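PDB 3G02: epoxide hydrolase from Aspergillus niger, which probably catalyses the hydrolysis of epoxides to vicinal diols, in a variant evolved for enantioselectivity. Local coordinates for residues Tyr250-Gly264 against Phe308-Pro320. The protein carries 9 engineered substitutions. Residues are numbered along the deposited sequence; the frame is centred on the assembly and turned at random.
Sequences YAYAMEHSTRPSTIG and FPRAIHTYREWVP. Engineered in segment 250-264: Tyr250 (natural residue Leu). Engineered in segment 308-320: Trp318 (natural residue Thr), Val319 (natural residue Thr). With FMT (formic acid), chain C.
Two tyrosine hydroxyls converge on one oxygen in the active-site pocket of this alpha/beta hydrolase: Tyr252 OH and Tyr315 OH both donate to O2 of a bound formic acid, at 2.7 and 2.6 Å. Tyr315 is predicted to be the proton donor, and its side chain lies about 5 Å from that of Asp193, the predicted nucleophile. In epoxide hydrolases of this fold a pair of tyrosines grips the epoxide oxygen; the formic acid probably comes from the crystallisation liquor, and its O2 probably sits where that oxygen would. His256 packs against one face of the Tyr315 ring, edge-on, with the planes at 87°. Its chi1 of -65° swings the imidazole so that ND1 comes 3.3 Å above the centre of the Tyr315 ring. His256 CB adds a CH-pi contact, 3.9 Å from the centroid of that ring. Ile312 CG2 lies over one face of the imidazole, another CH-pi contact. Phe308 turns its edge toward the imidazole in an offset edge-to-face pair (planes at 73°), while His256 NE2 is hydrogen-bonded to NE1 of Trp277. Farther along, CG1 of the engineered Val319, in the conformer modelled here, touches Met254 SD (3.6 Å) and the edge of the engineered Tyr250 ring. A water links the backbones: it lies 2.9 Å from His256 O and 2.8 Å from Ile312 O and accepts from Arg316 N. With no direct hydrogen bond between the segments, ring packing holds the phenol, leaving its hydroxyl aimed at an oxygen in the pocket.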
loop_
_atom_site.group_PDB
_atom_site.type_symbol
_atom_site.label_atom_id
_atom_site.label_comp_id
_atom_site.label_asym_id
_atom_site.label_seq_id
_atom_site.Cartn_x
_atom_site.Cartn_y
_atom_site.Cartn_z
ATOM N N TYR A 250 1.471 -0.342 -9.591
ATOM C CA TYR A 250 2.566 0.381 -8.947
ATOM C C TYR A 250 2.260 0.896 -7.546
ATOM O O TYR A 250 3.114 1.514 -6.911
ATOM C CB TYR A 250 2.992 1.553 -9.846
ATOM C CG TYR A 250 4.436 1.967 -9.726
ATOM C CD1 TYR A 250 5.466 1.069 -9.994
ATOM C CD2 TYR A 250 4.773 3.272 -9.374
ATOM C CE1 TYR A 250 6.803 1.457 -9.901
ATOM C CE2 TYR A 250 6.096 3.668 -9.279
ATOM C CZ TYR A 250 7.104 2.757 -9.542
ATOM O OH TYR A 250 8.418 3.163 -9.452
ATOM N N ALA A 251 1.047 0.649 -7.057
ATOM C CA ALA A 251 0.654 1.194 -5.760
ATOM C C ALA A 251 1.576 0.730 -4.638
ATOM O O ALA A 251 1.907 1.522 -3.756
ATOM C CB ALA A 251 -0.781 0.838 -5.441
ATOM N N TYR A 252 1.998 -0.539 -4.672
ATOM C CA TYR A 252 2.889 -1.071 -3.637
ATOM C C TYR A 252 4.161 -0.216 -3.534
ATOM O O TYR A 252 4.614 0.105 -2.432
ATOM C CB TYR A 252 3.245 -2.546 -3.918
ATOM C CG TYR A 252 4.277 -2.661 -5.000
ATOM C CD1 TYR A 252 3.932 -2.447 -6.337
ATOM C CD2 TYR A 252 5.611 -2.916 -4.691
ATOM C CE1 TYR A 252 4.889 -2.483 -7.331
ATOM C CE2 TYR A 252 6.570 -2.959 -5.675
ATOM C CZ TYR A 252 6.202 -2.743 -6.999
ATOM O OH TYR A 252 7.152 -2.770 -7.995
ATOM N N ALA A 253 4.701 0.173 -4.692
ATOM C CA ALA A 253 5.951 0.919 -4.780
ATOM C C ALA A 253 5.752 2.326 -4.242
ATOM O O ALA A 253 6.615 2.867 -3.547
ATOM C CB ALA A 253 6.434 0.972 -6.232
ATOM N N MET A 254 4.599 2.913 -4.553
ATOM C CA MET A 254 4.268 4.236 -4.029
ATOM C C MET A 254 4.154 4.234 -2.507
ATOM O O MET A 254 4.547 5.195 -1.849
ATOM C CB MET A 254 2.983 4.745 -4.665
ATOM C CG MET A 254 3.134 5.004 -6.159
ATOM S SD MET A 254 4.373 6.221 -6.632
ATOM C CE MET A 254 3.941 7.641 -5.632
ATOM N N GLU A 255 3.629 3.143 -1.952
ATOM C CA GLU A 255 3.547 3.001 -0.500
ATOM C C GLU A 255 4.940 2.824 0.108
ATOM O O GLU A 255 5.263 3.464 1.109
ATOM C CB GLU A 255 2.604 1.854 -0.122
ATOM C CG GLU A 255 2.424 1.649 1.388
ATOM C CD GLU A 255 1.663 2.763 2.099
ATOM O OE1 GLU A 255 1.088 3.656 1.438
ATOM O OE2 GLU A 255 1.643 2.743 3.354
ATOM N N HIS A 256 5.776 1.992 -0.512
ATOM C CA HIS A 256 7.167 1.835 -0.058
ATOM C C HIS A 256 7.919 3.167 -0.061
ATOM O O HIS A 256 8.721 3.436 0.835
ATOM C CB HIS A 256 7.956 0.893 -0.968
ATOM C CG HIS A 256 7.495 -0.533 -0.978
ATOM N ND1 HIS A 256 8.142 -1.491 -1.729
ATOM C CD2 HIS A 256 6.486 -1.175 -0.341
ATOM C CE1 HIS A 256 7.545 -2.657 -1.571
ATOM N NE2 HIS A 256 6.536 -2.495 -0.732
ATOM N N SER A 257 7.664 3.972 -1.090
ATOM C CA SER A 257 8.348 5.251 -1.258
ATOM C C SER A 257 7.896 6.272 -0.223
ATOM O O SER A 257 8.712 6.869 0.481
ATOM C CB SER A 257 8.100 5.801 -2.659
ATOM O OG SER A 257 8.616 7.117 -2.769
ATOM N N THR A 258 6.581 6.459 -0.138
ATOM C CA THR A 258 6.004 7.551 0.654
ATOM C C THR A 258 5.819 7.255 2.136
ATOM O O THR A 258 5.927 8.164 2.970
ATOM C CB THR A 258 4.652 7.996 0.082
ATOM O OG1 THR A 258 3.739 6.886 0.084
ATOM C CG2 THR A 258 4.819 8.520 -1.338
ATOM N N ARG A 259 5.520 5.998 2.459
ATOM C CA ARG A 259 5.232 5.607 3.837
ATOM C C ARG A 259 5.947 4.316 4.244
ATOM O O ARG A 259 5.311 3.373 4.742
ATOM C CB ARG A 259 3.719 5.500 4.071
ATOM C CG ARG A 259 2.957 6.803 3.913
ATOM C CD ARG A 259 3.295 7.827 5.005
ATOM N NE ARG A 259 2.391 8.971 4.907
ATOM C CZ ARG A 259 2.605 10.027 4.128
ATOM N NH1 ARG A 259 3.708 10.098 3.391
ATOM N NH2 ARG A 259 1.712 11.015 4.081
ATOM N N PRO A 260 7.286 4.276 4.082
ATOM C CA PRO A 260 8.003 3.041 4.403
ATOM C C PRO A 260 7.847 2.602 5.855
ATOM O O PRO A 260 7.807 1.403 6.125
ATOM C CB PRO A 260 9.467 3.385 4.086
ATOM C CG PRO A 260 9.530 4.881 4.125
ATOM C CD PRO A 260 8.204 5.326 3.597
ATOM N N SER A 261 7.762 3.550 6.783
ATOM C CA SER A 261 7.610 3.168 8.184
ATOM C C SER A 261 6.279 2.453 8.452
ATOM O O SER A 261 6.247 1.409 9.103
ATOM C CB SER A 261 7.776 4.366 9.115
ATOM O OG SER A 261 7.757 3.911 10.454
ATOM N N THR A 262 5.188 3.012 7.931
ATOM C CA THR A 262 3.873 2.407 8.100
ATOM C C THR A 262 3.820 1.009 7.485
ATOM O O THR A 262 3.480 0.041 8.161
ATOM C CB THR A 262 2.768 3.297 7.512
ATOM O OG1 THR A 262 2.757 4.535 8.223
ATOM C CG2 THR A 262 1.402 2.635 7.639
ATOM N N ILE A 263 4.182 0.894 6.212
ATOM C CA ILE A 263 4.076 -0.407 5.556
ATOM C C ILE A 263 5.061 -1.418 6.163
ATOM O O ILE A 263 4.740 -2.599 6.269
ATOM C CB ILE A 263 4.142 -0.302 3.999
ATOM C CG1 ILE A 263 3.781 -1.639 3.329
ATOM C CG2 ILE A 263 5.498 0.214 3.523
ATOM C CD1 ILE A 263 2.379 -2.171 3.652
ATOM N N GLY A 264 6.228 -0.943 6.597
ATOM C CA GLY A 264 7.181 -1.796 7.307
ATOM C C GLY A 264 6.566 -2.416 8.547
ATOM O O GLY A 264 6.714 -3.611 8.790
ATOM N N PHE A 308 11.815 -6.913 5.135
ATOM C CA PHE A 308 10.938 -5.957 4.481
ATOM C C PHE A 308 11.089 -4.507 4.971
ATOM O O PHE A 308 11.283 -3.609 4.149
ATOM C CB PHE A 308 9.460 -6.366 4.490
ATOM C CG PHE A 308 8.595 -5.347 3.829
ATOM C CD1 PHE A 308 8.422 -5.366 2.447
ATOM C CD2 PHE A 308 8.040 -4.307 4.568
ATOM C CE1 PHE A 308 7.668 -4.389 1.815
ATOM C CE2 PHE A 308 7.285 -3.319 3.945
ATOM C CZ PHE A 308 7.094 -3.363 2.569
ATOM N N PRO A 309 10.970 -4.266 6.296
ATOM C CA PRO A 309 11.047 -2.869 6.732
ATOM C C PRO A 309 12.398 -2.195 6.481
ATOM O O PRO A 309 12.463 -0.962 6.436
ATOM C CB PRO A 309 10.761 -2.954 8.237
ATOM C CG PRO A 309 11.116 -4.355 8.612
ATOM C CD PRO A 309 10.713 -5.179 7.430
ATOM N N ARG A 310 13.453 -2.993 6.320
ATOM C CA ARG A 310 14.808 -2.476 6.119
ATOM C C ARG A 310 15.164 -2.304 4.645
ATOM O O ARG A 310 15.933 -1.415 4.279
ATOM C CB ARG A 310 15.828 -3.413 6.775
ATOM C CG ARG A 310 15.549 -3.714 8.244
ATOM C CD ARG A 310 16.660 -4.541 8.878
ATOM N NE ARG A 310 16.732 -5.908 8.351
ATOM C CZ ARG A 310 17.781 -6.425 7.709
ATOM N NH1 ARG A 310 18.869 -5.693 7.469
ATOM N NH2 ARG A 310 17.739 -7.686 7.296
ATOM N N ALA A 311 14.604 -3.165 3.799
ATOM C CA ALA A 311 14.993 -3.236 2.393
ATOM C C ALA A 311 14.387 -2.125 1.549
ATOM O O ALA A 311 14.915 -1.782 0.488
ATOM C CB ALA A 311 14.597 -4.586 1.828
ATOM N N ILE A 312 13.271 -1.571 2.007
ATOM C CA ILE A 312 12.511 -0.652 1.160
ATOM C C ILE A 312 13.021 0.793 1.163
ATOM O O ILE A 312 12.445 1.652 0.497
ATOM C CB ILE A 312 10.992 -0.727 1.450
ATOM C CG1 ILE A 312 10.686 -0.370 2.912
ATOM C CG2 ILE A 312 10.456 -2.124 1.083
ATOM C CD1 ILE A 312 9.209 -0.200 3.196
ATOM N N HIS A 313 14.130 1.043 1.861
ATOM C CA HIS A 313 14.686 2.399 1.963
ATOM C C HIS A 313 14.946 3.052 0.609
ATOM O O HIS A 313 14.819 4.268 0.469
ATOM C CB HIS A 313 15.960 2.429 2.831
ATOM C CG HIS A 313 17.121 1.668 2.259
ATOM N ND1 HIS A 313 17.287 0.311 2.444
ATOM C CD2 HIS A 313 18.190 2.080 1.535
ATOM C CE1 HIS A 313 18.396 -0.081 1.841
ATOM N NE2 HIS A 313 18.964 0.973 1.285
ATOM N N THR A 314 15.295 2.241 -0.385
ATOM C CA THR A 314 15.655 2.765 -1.697
ATOM C C THR A 314 14.468 3.302 -2.483
ATOM O O THR A 314 14.651 4.100 -3.398
ATOM C CB THR A 314 16.332 1.697 -2.561
ATOM O OG1 THR A 314 15.518 0.524 -2.560
ATOM C CG2 THR A 314 17.715 1.362 -2.009
ATOM N N TYR A 315 13.258 2.869 -2.140
ATOM C CA TYR A 315 12.093 3.240 -2.942
ATOM C C TYR A 315 11.846 4.742 -3.042
ATOM O O TYR A 315 11.435 5.227 -4.087
ATOM C CB TYR A 315 10.836 2.520 -2.456
ATOM C CG TYR A 315 10.729 1.118 -2.997
ATOM C CD1 TYR A 315 11.450 0.076 -2.417
ATOM C CD2 TYR A 315 9.921 0.834 -4.098
ATOM C CE1 TYR A 315 11.360 -1.219 -2.916
ATOM C CE2 TYR A 315 9.826 -0.454 -4.607
ATOM C CZ TYR A 315 10.550 -1.473 -4.013
ATOM O OH TYR A 315 10.464 -2.757 -4.502
ATOM N N ARG A 316 12.107 5.475 -1.965
ATOM C CA ARG A 316 11.894 6.926 -1.995
ATOM C C ARG A 316 12.817 7.637 -2.989
ATOM O O ARG A 316 12.523 8.756 -3.407
ATOM C CB ARG A 316 11.984 7.541 -0.599
ATOM C CG ARG A 316 13.260 7.249 0.158
ATOM C CD ARG A 316 13.129 7.809 1.549
ATOM N NE ARG A 316 14.210 7.433 2.454
ATOM C CZ ARG A 316 14.211 6.347 3.222
ATOM N NH1 ARG A 316 13.199 5.487 3.179
ATOM N NH2 ARG A 316 15.234 6.113 4.032
ATOM N N GLU A 317 13.910 6.978 -3.373
ATOM C CA GLU A 317 14.781 7.471 -4.449
ATOM C C GLU A 317 14.518 6.770 -5.785
ATOM O O GLU A 317 14.665 7.376 -6.849
ATOM C CB GLU A 317 16.254 7.306 -4.078
ATOM C CG GLU A 317 16.713 8.173 -2.921
ATOM C CD GLU A 317 18.225 8.272 -2.823
ATOM O OE1 GLU A 317 18.922 7.473 -3.487
ATOM O OE2 GLU A 317 18.708 9.154 -2.080
ATOM N N TRP A 318 14.141 5.494 -5.732
ATOM C CA TRP A 318 14.002 4.680 -6.945
ATOM C C TRP A 318 12.724 4.967 -7.741
ATOM O O TRP A 318 12.746 4.940 -8.974
ATOM C CB TRP A 318 14.108 3.190 -6.595
ATOM C CG TRP A 318 14.206 2.252 -7.776
ATOM C CD1 TRP A 318 15.184 2.229 -8.738
ATOM C CD2 TRP A 318 13.309 1.183 -8.093
ATOM N NE1 TRP A 318 14.941 1.218 -9.637
ATOM C CE2 TRP A 318 13.797 0.561 -9.266
ATOM C CE3 TRP A 318 12.136 0.690 -7.503
ATOM C CZ2 TRP A 318 13.151 -0.527 -9.860
ATOM C CZ3 TRP A 318 11.494 -0.388 -8.096
ATOM C CH2 TRP A 318 12.007 -0.987 -9.264
ATOM N N VAL A 319 11.631 5.229 -7.029
ATOM C CA VAL A 319 10.342 5.531 -7.656
ATOM C C VAL A 319 10.402 6.784 -8.564
ATOM O O VAL A 319 9.942 6.725 -9.708
ATOM C CB VAL A 319 9.191 5.587 -6.604
ATOM C CG1 VAL A 319 7.920 6.173 -7.198
ATOM C CG2 VAL A 319 8.915 4.194 -6.049
ATOM N N PRO A 320 10.987 7.904 -8.073
ATOM C CA PRO A 320 11.189 9.093 -8.931
ATOM C C PRO A 320 11.948 8.823 -10.238
ATOM O O PRO A 320 11.663 9.474 -11.246
ATOM C CB PRO A 320 12.009 10.034 -8.042
ATOM C CG PRO A 320 11.649 9.650 -6.662
ATOM C CD PRO A 320 11.489 8.163 -6.705
HETATM C C FMT C . 10.484 -3.672 -7.469
HETATM O O1 FMT C . 10.391 -4.024 -8.640
HETATM O O2 FMT C . 9.564 -3.099 -6.882
HETATM O O HOH W 1 11.531 4.271 0.886
#